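Local atomic coordinates of acyl-CoA dehydrogenase (Geobacillus kaustophilus, PDB entry 2PG0), a protein that probably dehydrogenates acyl chains at the alpha-beta position as an FAD-dependent acyl-CoA dehydrogenase, perhaps on carrier-bound lipids in mycobactin biosynthesis. Residues K23-E28 with E79-V84. Sequence-based numbering, arbitrary orientation.
Sequences KFLEKE and EELEKV
Leu25 alone carries the contact on the side of 23-28, its two methyl groups dividing the facing residues of 79-84 between them. CD1 lies against the backbone of that helix, 3.5 Å from Glu80 O and 3.8 Å from Glu80 CB, and also touches Val84 CG2 at 3.9 Å. The other branch, CD2, meets Leu81 CD2 at 3.8 Å, the two leucine side chains crossing at about a right angle. With CG anti to the carbonyl carbon (chi1 -64°) and CD1 extended, Leu25 is directed at 79-84, whose axis passes 10.6 Å from that of 23-28. A branched aliphatic chain suits this place, since its two methyl branches can each meet different neighbours among Glu80, Leu81 and Val84, which lie on one face of the helix, little more than a turn apart. Helices 12-28 and 71-84 belong to the all-helical N-terminal domain of the acyl-CoA dehydrogenase fold; the axes of 23-28 and 79-84 run in the same general direction, inclined at 27°. Around this apolar join, Phe21, one turn before Leu25, packs on Glu80 and Leu81, while Val84 also packs on Tyr30 in the loop after helix 12-28. Of the Glu80 side chain, CB is what touches Leu25; the chain bends at chi2 (-53°), and OE2 forms a salt bridge with Lys83 NZ at 2.8 Å, met on the syn side but tilted out of the carboxylate plane. Arg18 and Arg22 of helix 12-28 also pair with this buried carboxylate, tying the helices together by charge and probably stabilising its ionised form.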
# COMPACT_ATOMS: atom_id res chain seq x y z
N LYS A 23 14.42 -36.40 3.09
CA LYS A 23 14.43 -37.71 2.41
C LYS A 23 13.19 -38.52 2.78
O LYS A 23 12.57 -39.14 1.92
CB LYS A 23 15.70 -38.49 2.73
CG LYS A 23 15.87 -39.74 1.87
CD LYS A 23 17.24 -40.36 2.05
CE LYS A 23 17.45 -41.48 1.03
NZ LYS A 23 18.91 -41.74 0.81
N PHE A 24 12.83 -38.51 4.06
CA PHE A 24 11.61 -39.14 4.54
C PHE A 24 10.37 -38.57 3.83
O PHE A 24 9.53 -39.32 3.31
CB PHE A 24 11.50 -38.98 6.06
CG PHE A 24 10.21 -39.48 6.65
CD1 PHE A 24 10.04 -40.83 6.95
CD2 PHE A 24 9.17 -38.59 6.91
CE1 PHE A 24 8.84 -41.29 7.50
CE2 PHE A 24 7.97 -39.05 7.46
CZ PHE A 24 7.80 -40.40 7.76
N LEU A 25 10.28 -37.24 3.79
CA LEU A 25 9.13 -36.57 3.18
C LEU A 25 9.03 -36.76 1.67
O LEU A 25 7.93 -36.82 1.12
CB LEU A 25 9.15 -35.07 3.51
CG LEU A 25 9.02 -34.69 4.99
CD1 LEU A 25 9.13 -33.17 5.14
CD2 LEU A 25 7.71 -35.22 5.59
N GLU A 26 10.18 -36.84 1.01
CA GLU A 26 10.20 -37.06 -0.44
C GLU A 26 9.51 -38.37 -0.82
O GLU A 26 8.93 -38.47 -1.91
CB GLU A 26 11.63 -36.99 -1.00
CG GLU A 26 12.06 -35.54 -1.31
CD GLU A 26 13.56 -35.38 -1.54
OE1 GLU A 26 14.31 -36.38 -1.38
OE2 GLU A 26 14.00 -34.25 -1.87
N LYS A 27 9.57 -39.36 0.07
CA LYS A 27 8.88 -40.63 -0.14
C LYS A 27 7.45 -40.63 0.42
O LYS A 27 6.52 -41.08 -0.25
CB LYS A 27 9.67 -41.78 0.48
CG LYS A 27 8.99 -43.14 0.35
CD LYS A 27 9.86 -44.28 0.85
CE LYS A 27 10.03 -44.26 2.36
NZ LYS A 27 10.94 -45.36 2.81
N GLU A 28 7.29 -40.13 1.65
CA GLU A 28 6.06 -40.31 2.42
C GLU A 28 5.02 -39.19 2.33
O GLU A 28 3.84 -39.41 2.65
CB GLU A 28 6.38 -40.55 3.90
CG GLU A 28 7.21 -41.80 4.19
CD GLU A 28 6.43 -43.10 4.01
OE1 GLU A 28 5.25 -43.07 3.64
OE2 GLU A 28 7.02 -44.17 4.27
N GLU A 79 9.46 -26.30 9.14
CA GLU A 79 9.82 -25.70 7.85
C GLU A 79 9.68 -26.74 6.74
O GLU A 79 9.05 -26.49 5.70
CB GLU A 79 11.24 -25.16 7.86
CG GLU A 79 11.38 -23.82 8.56
CD GLU A 79 12.80 -23.29 8.54
OE1 GLU A 79 13.73 -23.98 8.03
OE2 GLU A 79 13.00 -22.17 9.05
N GLU A 80 10.26 -27.92 6.96
CA GLU A 80 10.22 -28.98 5.95
C GLU A 80 8.80 -29.48 5.67
O GLU A 80 8.46 -29.79 4.53
CB GLU A 80 11.17 -30.13 6.32
CG GLU A 80 12.67 -29.75 6.22
CD GLU A 80 13.07 -29.14 4.88
OE1 GLU A 80 12.72 -29.72 3.83
OE2 GLU A 80 13.75 -28.10 4.88
N LEU A 81 7.96 -29.53 6.70
CA LEU A 81 6.57 -29.93 6.52
C LEU A 81 5.78 -28.88 5.71
O LEU A 81 4.95 -29.23 4.88
CB LEU A 81 5.90 -30.20 7.86
CG LEU A 81 6.27 -31.51 8.56
CD1 LEU A 81 5.68 -31.53 9.96
CD2 LEU A 81 5.81 -32.74 7.77
N GLU A 82 6.04 -27.60 5.97
CA GLU A 82 5.40 -26.52 5.20
C GLU A 82 5.83 -26.56 3.74
O GLU A 82 5.03 -26.29 2.85
CB GLU A 82 5.66 -25.15 5.82
CG GLU A 82 4.87 -23.99 5.17
CD GLU A 82 3.34 -24.12 5.34
OE1 GLU A 82 2.87 -24.68 6.35
OE2 GLU A 82 2.61 -23.63 4.45
N LYS A 83 7.09 -26.93 3.50
CA LYS A 83 7.56 -27.10 2.13
C LYS A 83 6.72 -28.12 1.36
O LYS A 83 6.55 -28.00 0.15
CB LYS A 83 9.05 -27.46 2.11
CG LYS A 83 9.94 -26.27 2.46
CD LYS A 83 11.40 -26.64 2.51
CE LYS A 83 12.22 -25.54 3.17
NZ LYS A 83 13.68 -25.89 3.15
N VAL A 84 6.20 -29.12 2.08
CA VAL A 84 5.22 -30.04 1.50
C VAL A 84 3.87 -29.31 1.37
O VAL A 84 3.37 -29.12 0.26
CB VAL A 84 5.06 -31.34 2.32
CG1 VAL A 84 4.08 -32.31 1.62
CG2 VAL A 84 6.43 -32.02 2.55